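Long-range contacts in putative capsular polysaccharide biosynthesis protein (Streptococcus pneumoniae serotype 4, PDB 6EWR), which probably acts as a pyridoxal phosphate-dependent aminotransferase of the DegT/DnrJ/EryC1 family in capsular polysaccharide biosynthesis: residues P134-G139 / A178-S183; I173-A178 / D195-S200. All blocks are in the same frame, centred on the assembly; numbering follows the deposited sequence.

Contact 1 (P134-G139 / A178-S183). With PMP (4'-deoxy-4'-aminopyridoxal-5'-phosphate), chain E.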
ATOM      1  N   PRO A 134      11.123  16.625  10.909  1.00 22.63           N
ATOM      2  CA  PRO A 134      11.154  16.376  12.345  1.00 23.16           C
ATOM      3  C   PRO A 134      10.149  15.302  12.705  1.00 23.36           C
ATOM      4  O   PRO A 134       9.178  15.096  11.965  1.00 22.15           O
ATOM      5  CB  PRO A 134      10.750  17.731  12.960  1.00 23.42           C
ATOM      6  CG  PRO A 134      10.377  18.626  11.804  1.00 23.45           C
ATOM      7  CD  PRO A 134      10.272  17.777  10.587  1.00 22.96           C
ATOM      8  N   VAL A 135      10.388  14.621  13.821  1.00 24.12           N
ATOM      9  CA  VAL A 135       9.468  13.571  14.283  1.00 23.01           C
ATOM     10  C   VAL A 135       8.945  13.969  15.636  1.00 21.24           C
ATOM     11  O   VAL A 135       9.709  14.283  16.540  1.00 20.77           O
ATOM     12  CB  VAL A 135      10.110  12.162  14.294  1.00 24.53           C
ATOM     13  CG1 VAL A 135      11.475  12.145  14.959  1.00 25.94           C
ATOM     14  CG2 VAL A 135       9.208  11.148  14.978  1.00 25.23           C
ATOM     15  N   GLU A 136       7.626  13.951  15.758  1.00 20.87           N
ATOM     16  CA  GLU A 136       6.953  14.297  16.997  1.00 20.88           C
ATOM     17  C   GLU A 136       6.890  13.009  17.860  1.00 20.43           C
ATOM     18  O   GLU A 136       5.836  12.354  18.007  1.00 19.96           O
ATOM     19  CB  GLU A 136       5.558  14.877  16.750  1.00 21.69           C
ATOM     20  CG  GLU A 136       5.347  15.689  15.472  1.00 23.57           C
ATOM     21  CD  GLU A 136       6.301  16.859  15.260  1.00 23.69           C
ATOM     22  OE1 GLU A 136       7.097  17.196  16.169  1.00 24.86           O
ATOM     23  OE2 GLU A 136       6.233  17.445  14.159  1.00 22.88           O
ATOM     24  N   LEU A 137       8.044  12.659  18.408  1.00 17.90           N
ATOM     25  CA  LEU A 137       8.229  11.427  19.152  1.00 17.64           C
ATOM     26  C   LEU A 137       7.393  11.370  20.414  1.00 16.27           C
ATOM     27  O   LEU A 137       7.462  12.264  21.252  1.00 15.70           O
ATOM     28  CB  LEU A 137       9.692  11.285  19.568  1.00 18.21           C
ATOM     29  CG  LEU A 137      10.042  10.001  20.320  1.00 18.74           C
ATOM     30  CD1 LEU A 137      10.277   8.901  19.332  1.00 19.05           C
ATOM     31  CD2 LEU A 137      11.294  10.168  21.159  1.00 19.56           C
ATOM     32  N   ALA A 138       6.681  10.262  20.562  1.00 15.78           N
ATOM     33  CA  ALA A 138       5.788  10.011  21.681  1.00 16.43           C
ATOM     34  C   ALA A 138       4.565  10.910  21.737  1.00 17.32           C
ATOM     35  O   ALA A 138       3.762  10.780  22.675  1.00 19.85           O
ATOM     36  CB  ALA A 138       6.533  10.040  23.010  1.00 15.09           C
ATOM     37  N   GLY A 139       4.371  11.745  20.717  1.00 18.07           N
ATOM     38  CA  GLY A 139       3.336  12.779  20.730  1.00 19.11           C
ATOM     39  C   GLY A 139       3.803  14.185  21.074  1.00 20.27           C
ATOM     40  O   GLY A 139       3.013  15.135  21.022  1.00 19.12           O
ATOM     41  N   ALA A 178       3.444  10.595  13.114  1.00 19.11           N
ATOM     42  CA  ALA A 178       2.887   9.259  13.242  1.00 19.38           C
ATOM     43  C   ALA A 178       2.245   9.062  14.622  1.00 20.17           C
ATOM     44  O   ALA A 178       1.217   8.412  14.726  1.00 20.44           O
ATOM     45  CB  ALA A 178       3.957   8.206  12.983  1.00 18.14           C
ATOM     46  N   HIS A 179       2.851   9.659  15.658  1.00 20.76           N
ATOM     47  CA  HIS A 179       2.436   9.482  17.045  1.00 19.74           C
ATOM     48  C   HIS A 179       1.529  10.615  17.572  1.00 19.67           C
ATOM     49  O   HIS A 179       0.992  10.514  18.685  1.00 18.51           O
ATOM     50  CB  HIS A 179       3.675   9.477  17.945  1.00 21.13           C
ATOM     51  CG  HIS A 179       4.721   8.457  17.593  1.00 21.15           C
ATOM     52  ND1 HIS A 179       5.998   8.507  18.116  1.00 20.82           N
ATOM     53  CD2 HIS A 179       4.688   7.367  16.789  1.00 21.05           C
ATOM     54  CE1 HIS A 179       6.695   7.474  17.672  1.00 20.95           C
ATOM     55  NE2 HIS A 179       5.936   6.780  16.847  1.00 20.35           N
ATOM     56  N   ALA A 180       1.341  11.663  16.759  1.00 19.90           N
ATOM     57  CA  ALA A 180       0.949  12.985  17.235  1.00 19.23           C
ATOM     58  C   ALA A 180      -0.457  13.496  16.854  1.00 18.97           C
ATOM     59  O   ALA A 180      -0.762  14.688  17.083  1.00 19.93           O
ATOM     60  CB  ALA A 180       1.988  13.988  16.767  1.00 19.45           C
ATOM     61  N   LEU A 181      -1.312  12.642  16.297  1.00 17.89           N
ATOM     62  CA  LEU A 181      -2.708  13.030  16.117  1.00 17.72           C
ATOM     63  C   LEU A 181      -3.301  13.501  17.475  1.00 18.15           C
ATOM     64  O   LEU A 181      -3.219  12.789  18.470  1.00 18.45           O
ATOM     65  CB  LEU A 181      -3.538  11.896  15.519  1.00 17.52           C
ATOM     66  CG  LEU A 181      -5.008  12.261  15.187  1.00 17.59           C
ATOM     67  CD1 LEU A 181      -5.025  13.105  13.926  1.00 18.60           C
ATOM     68  CD2 LEU A 181      -5.883  11.051  15.001  1.00 17.61           C
ATOM     69  N   GLY A 182      -3.843  14.715  17.515  1.00 17.94           N
ATOM     70  CA  GLY A 182      -4.327  15.322  18.756  1.00 18.76           C
ATOM     71  C   GLY A 182      -3.341  16.082  19.625  1.00 19.31           C
ATOM     72  O   GLY A 182      -3.744  16.749  20.555  1.00 20.55           O
ATOM     73  N   SER A 183      -2.045  15.961  19.358  1.00 20.64           N
ATOM     74  CA  SER A 183      -1.037  16.805  19.992  1.00 21.34           C
ATOM     75  C   SER A 183      -1.226  18.243  19.525  1.00 21.42           C
ATOM     76  O   SER A 183      -1.747  18.472  18.423  1.00 18.32           O
ATOM     77  CB  SER A 183       0.370  16.367  19.579  1.00 21.95           C
ATOM     78  OG  SER A 183       0.582  14.991  19.837  1.00 21.73           O
TER
HETATM   79  N1  PMP E 500       7.340   7.286  11.944  1.00 24.21           N
HETATM   80  C2  PMP E 500       7.373   6.838  13.233  1.00 24.52           C
HETATM   81  C2A PMP E 500       8.141   7.589  14.282  1.00 24.74           C
HETATM   82  C3  PMP E 500       6.660   5.599  13.613  1.00 25.16           C
HETATM   83  O3  PMP E 500       6.678   5.085  14.885  1.00 24.49           O
HETATM   84  C4  PMP E 500       5.920   4.917  12.526  1.00 28.18           C
HETATM   85  C4A PMP E 500       5.170   3.651  12.866  1.00 30.73           C
HETATM   86  N4A PMP E 500       5.301   2.565  11.881  1.00 32.79           N
HETATM   87  C5  PMP E 500       5.944   5.504  11.139  1.00 26.47           C
HETATM   88  C6  PMP E 500       6.672   6.679  10.932  1.00 25.58           C
HETATM   89  C5A PMP E 500       5.201   4.830   9.988  1.00 25.59           C
HETATM   90  O4P PMP E 500       3.946   4.257  10.426  1.00 22.64           O
HETATM   91  P   PMP E 500       3.047   3.353   9.450  1.00 21.39           P
HETATM   92  O1P PMP E 500       3.566   3.550   8.061  1.00 21.07           O
HETATM   93  O2P PMP E 500       1.572   3.775   9.571  1.00 21.00           O
HETATM   94  O3P PMP E 500       3.230   1.924   9.854  1.00 23.19           O
HETATM   95  O   HOH W   1       5.248  11.102  15.379  1.00  5.68           O
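H179 reaches from its own loop to the turn at 136-139, where two loops that follow neighbouring parallel strands of the aminotransferase sheet meet beside the cofactor. Its CB lies over the main chain, 3.6 Å from E136 O, while its backbone N donates to a water that in turn donates to E136 O. That carbonyl also accepts from G139 N; E136 itself is the central residue of an inverse gamma turn. With CG beside the backbone N (chi1 -56°), the imidazole is carried across to A138, whose N donates to H179 ND1 at 3.1 Å, only 13° out of the ring plane. At the far edge, NE2 is hydrogen-bonded to PMP O3 at 2.7 Å. Bonds at both nitrogens therefore fix the ring's rotation, and Y351, another cofactor-binding residue, also packs on H179.

Next along the chain, A180 sets its methyl against the base of the E136 side chain, CB to CB 3.7 Å. The bent E136 chain leads away from here, its carboxylate bonded to C142 N and the Y144 hydroxyl. A type II beta turn from A180 then brings S183 back to the first loop. S183 OG has S317 N as a donor, while its one proton has two acceptors within reach: A180 O at 3.1 Å and, across the contact, G139 O at 2.7 Å.

Contact 2 (I173-A178 / D195-S200). With PMP (4'-deoxy-4'-aminopyridoxal-5'-phosphate), chain E.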
ATOM      1  N   ILE A 173       9.209  22.079   5.613  1.00 20.67           N
ATOM      2  CA  ILE A 173       9.189  21.264   6.847  1.00 21.28           C
ATOM      3  C   ILE A 173       8.001  20.302   6.795  1.00 19.57           C
ATOM      4  O   ILE A 173       6.866  20.759   6.715  1.00 20.48           O
ATOM      5  CB  ILE A 173       9.160  22.141   8.113  1.00 20.10           C
ATOM      6  CG1 ILE A 173      10.176  23.283   7.968  1.00 19.85           C
ATOM      7  CG2 ILE A 173       9.465  21.285   9.334  1.00 20.71           C
ATOM      8  CD1 ILE A 173      10.495  24.033   9.247  1.00 19.16           C
ATOM      9  N   VAL A 174       8.291  18.998   6.828  1.00 18.31           N
ATOM     10  CA  VAL A 174       7.291  17.909   6.789  1.00 17.11           C
ATOM     11  C   VAL A 174       7.294  17.121   8.080  1.00 16.39           C
ATOM     12  O   VAL A 174       8.234  16.425   8.372  1.00 16.04           O
ATOM     13  CB  VAL A 174       7.576  16.903   5.647  1.00 17.13           C
ATOM     14  CG1 VAL A 174       6.523  15.797   5.629  1.00 16.56           C
ATOM     15  CG2 VAL A 174       7.623  17.621   4.299  1.00 18.18           C
ATOM     16  N   SER A 175       6.215  17.199   8.830  1.00 16.65           N
ATOM     17  CA  SER A 175       6.159  16.591  10.159  1.00 16.69           C
ATOM     18  C   SER A 175       5.898  15.109  10.076  1.00 16.36           C
ATOM     19  O   SER A 175       4.850  14.706   9.597  1.00 16.11           O
ATOM     20  CB  SER A 175       5.060  17.244  11.016  1.00 16.93           C
ATOM     21  OG  SER A 175       4.754  16.462  12.167  1.00 16.99           O
ATOM     22  N   ASP A 176       6.816  14.291  10.586  1.00 16.47           N
ATOM     23  CA  ASP A 176       6.449  12.904  10.884  1.00 17.57           C
ATOM     24  C   ASP A 176       5.593  12.865  12.175  1.00 17.32           C
ATOM     25  O   ASP A 176       6.125  12.677  13.284  1.00 16.94           O
ATOM     26  CB  ASP A 176       7.693  12.020  11.002  1.00 18.50           C
ATOM     27  CG  ASP A 176       7.337  10.527  11.202  1.00 18.35           C
ATOM     28  OD1 ASP A 176       6.159  10.189  11.459  1.00 19.62           O
ATOM     29  OD2 ASP A 176       8.231   9.681  11.093  1.00 17.63           O
ATOM     30  N   SER A 177       4.292  13.054  12.021  1.00 17.76           N
ATOM     31  CA  SER A 177       3.374  13.031  13.166  1.00 20.13           C
ATOM     32  C   SER A 177       2.701  11.663  13.357  1.00 19.82           C
ATOM     33  O   SER A 177       1.532  11.579  13.756  1.00 19.97           O
ATOM     34  CB  SER A 177       2.308  14.130  13.054  1.00 21.66           C
ATOM     35  OG  SER A 177       2.780  15.369  13.563  1.00 22.60           O
ATOM     36  N   ALA A 178       3.444  10.595  13.114  1.00 19.11           N
ATOM     37  CA  ALA A 178       2.887   9.259  13.242  1.00 19.38           C
ATOM     38  C   ALA A 178       2.245   9.062  14.622  1.00 20.17           C
ATOM     39  O   ALA A 178       1.217   8.412  14.726  1.00 20.44           O
ATOM     40  CB  ALA A 178       3.957   8.206  12.983  1.00 18.14           C
ATOM     41  N   ASP A 195       4.683  22.402   7.248  1.00 19.11           N
ATOM     42  CA  ASP A 195       4.151  22.668   5.898  1.00 18.93           C
ATOM     43  C   ASP A 195       3.308  21.492   5.404  1.00 18.72           C
ATOM     44  O   ASP A 195       2.221  21.699   4.869  1.00 17.86           O
ATOM     45  CB  ASP A 195       5.268  22.992   4.887  1.00 17.89           C
ATOM     46  CG  ASP A 195       6.121  24.167   5.330  1.00 18.35           C
ATOM     47  OD1 ASP A 195       5.572  25.289   5.489  1.00 18.23           O
ATOM     48  OD2 ASP A 195       7.348  23.983   5.524  1.00 17.63           O
ATOM     49  N   PHE A 196       3.827  20.278   5.578  1.00 18.46           N
ATOM     50  CA  PHE A 196       3.041  19.046   5.416  1.00 19.55           C
ATOM     51  C   PHE A 196       3.189  18.188   6.659  1.00 19.77           C
ATOM     52  O   PHE A 196       4.182  18.310   7.383  1.00 18.00           O
ATOM     53  CB  PHE A 196       3.518  18.226   4.224  1.00 19.03           C
ATOM     54  CG  PHE A 196       3.340  18.934   2.917  1.00 19.35           C
ATOM     55  CD1 PHE A 196       4.238  19.936   2.527  1.00 19.02           C
ATOM     56  CD2 PHE A 196       2.291  18.611   2.068  1.00 19.09           C
ATOM     57  CE1 PHE A 196       4.086  20.605   1.336  1.00 18.64           C
ATOM     58  CE2 PHE A 196       2.139  19.274   0.862  1.00 19.24           C
ATOM     59  CZ  PHE A 196       3.044  20.274   0.501  1.00 19.31           C
ATOM     60  N   THR A 197       2.195  17.343   6.919  1.00 19.21           N
ATOM     61  CA  THR A 197       2.263  16.449   8.064  1.00 19.20           C
ATOM     62  C   THR A 197       1.713  15.101   7.684  1.00 18.36           C
ATOM     63  O   THR A 197       0.728  15.043   6.961  1.00 19.76           O
ATOM     64  CB  THR A 197       1.446  16.999   9.230  1.00 20.61           C
ATOM     65  OG1 THR A 197       1.906  18.312   9.577  1.00 20.98           O
ATOM     66  CG2 THR A 197       1.589  16.095  10.441  1.00 21.78           C
ATOM     67  N   SER A 198       2.351  14.028   8.140  1.00 17.06           N
ATOM     68  CA  SER A 198       1.838  12.654   7.939  1.00 17.62           C
ATOM     69  C   SER A 198       1.420  12.013   9.260  1.00 17.10           C
ATOM     70  O   SER A 198       2.113  12.163  10.263  1.00 19.15           O
ATOM     71  CB  SER A 198       2.897  11.772   7.272  1.00 18.13           C
ATOM     72  OG  SER A 198       4.048  11.727   8.094  1.00 18.45           O
ATOM     73  N   PHE A 199       0.295  11.313   9.258  1.00 16.97           N
ATOM     74  CA  PHE A 199      -0.239  10.610  10.457  1.00 16.65           C
ATOM     75  C   PHE A 199      -0.313   9.077  10.227  1.00 16.33           C
ATOM     76  O   PHE A 199      -0.482   8.613   9.112  1.00 16.10           O
ATOM     77  CB  PHE A 199      -1.646  11.160  10.817  1.00 16.33           C
ATOM     78  CG  PHE A 199      -1.641  12.576  11.383  1.00 15.81           C
ATOM     79  CD1 PHE A 199      -1.161  12.831  12.672  1.00 15.35           C
ATOM     80  CD2 PHE A 199      -2.127  13.658  10.629  1.00 16.03           C
ATOM     81  CE1 PHE A 199      -1.154  14.122  13.191  1.00 15.99           C
ATOM     82  CE2 PHE A 199      -2.121  14.959  11.158  1.00 16.29           C
ATOM     83  CZ  PHE A 199      -1.625  15.189  12.431  1.00 16.09           C
ATOM     84  N   SER A 200      -0.192   8.306  11.302  1.00 15.91           N
ATOM     85  CA  SER A 200      -0.333   6.831  11.284  1.00 14.48           C
ATOM     86  C   SER A 200      -1.541   6.455  12.118  1.00 14.02           C
ATOM     87  O   SER A 200      -1.722   6.953  13.233  1.00 12.71           O
ATOM     88  CB  SER A 200       0.909   6.133  11.902  1.00 13.76           C
ATOM     89  OG  SER A 200       0.843   4.711  11.788  1.00 12.47           O
TER
HETATM   90  N1  PMP E 500       7.340   7.286  11.944  1.00 24.21           N
HETATM   91  C2  PMP E 500       7.373   6.838  13.233  1.00 24.52           C
HETATM   92  C2A PMP E 500       8.141   7.589  14.282  1.00 24.74           C
HETATM   93  C3  PMP E 500       6.660   5.599  13.613  1.00 25.16           C
HETATM   94  O3  PMP E 500       6.678   5.085  14.885  1.00 24.49           O
HETATM   95  C4  PMP E 500       5.920   4.917  12.526  1.00 28.18           C
HETATM   96  C4A PMP E 500       5.170   3.651  12.866  1.00 30.73           C
HETATM   97  N4A PMP E 500       5.301   2.565  11.881  1.00 32.79           N
HETATM   98  C5  PMP E 500       5.944   5.504  11.139  1.00 26.47           C
HETATM   99  C6  PMP E 500       6.672   6.679  10.932  1.00 25.58           C
HETATM  100  C5A PMP E 500       5.201   4.830   9.988  1.00 25.59           C
HETATM  101  O4P PMP E 500       3.946   4.257  10.426  1.00 22.64           O
HETATM  102  P   PMP E 500       3.047   3.353   9.450  1.00 21.39           P
HETATM  103  O1P PMP E 500       3.566   3.550   8.061  1.00 21.07           O
HETATM  104  O2P PMP E 500       1.572   3.775   9.571  1.00 21.00           O
HETATM  105  O3P PMP E 500       3.230   1.924   9.854  1.00 23.19           O
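S175 O is approached by three donors: S198 N at 3.0 Å, nearly in line with the carbonyl (C=O...N 172°), and, more weakly, S198 OG and S177 N. The S198 backbone bond belongs to a parallel ladder between strands 173-176 and 196-200, in the central sheet of the large domain of this aminotransferase fold. S175 N returns a bond to F196 O at 2.7 Å. At the start of the ladder, I173 O takes F196 N and, weakly, D195 N, while I173 N gives a straight bond (164°) to the anti lone pair of D195 OD2, 2.7 Å away. The other carboxylate oxygen, D195 OD1, forms a salt bridge with R170.

On the face bearing V174 and F196, the two side chains cross obliquely, V174 CG1 lying 4.1 Å from F196 CB; V174 and S198 both pack on L68 of helix 64-74. On the other face, T197 CG2 sits against S177 CB and also lies over one face of the F199 ring, whose CE1 touches S177 CB at 3.5 Å.

Both segments lead to the cofactor. D176 CG stands anti to its N (chi1 -175°), placing OD2 2.7 Å from PMP N1. D176 OD1 accepts A178 N in an Asx turn, and S93 OG is bonded to OD2. S200 OG donates to phosphate oxygen O2P at 2.5 Å. A carboxylate this close to PMP N1 is consistent with the pyridine nitrogen being kept protonated, as in fold-type I aminotransferases, while the S200 hydroxyl holds the phosphate.

The two contacts lie with their centres about 8 Å apart and alternate along the chain, sharing A178. Contact 2 pairs neighbouring parallel strands of the seven-stranded mixed sheet; contact 1 joins the loops that follow strands 129-132 and 172-176, so strand 172-176 feeds both. They are tied directly as well: P134 O lies 2.9 Å from D176 N, a probable backbone hydrogen bond, and E136 OE2 lies 2.7 Å from S175 OG, a probable hydrogen bond between side chains. Both reach the same PMP molecule, contact 1 at the ring hydroxyl and contact 2 at the pyridine nitrogen and phosphate. Together, sheet and loops line one cofactor pocket, completed by A64, T65 and Y351.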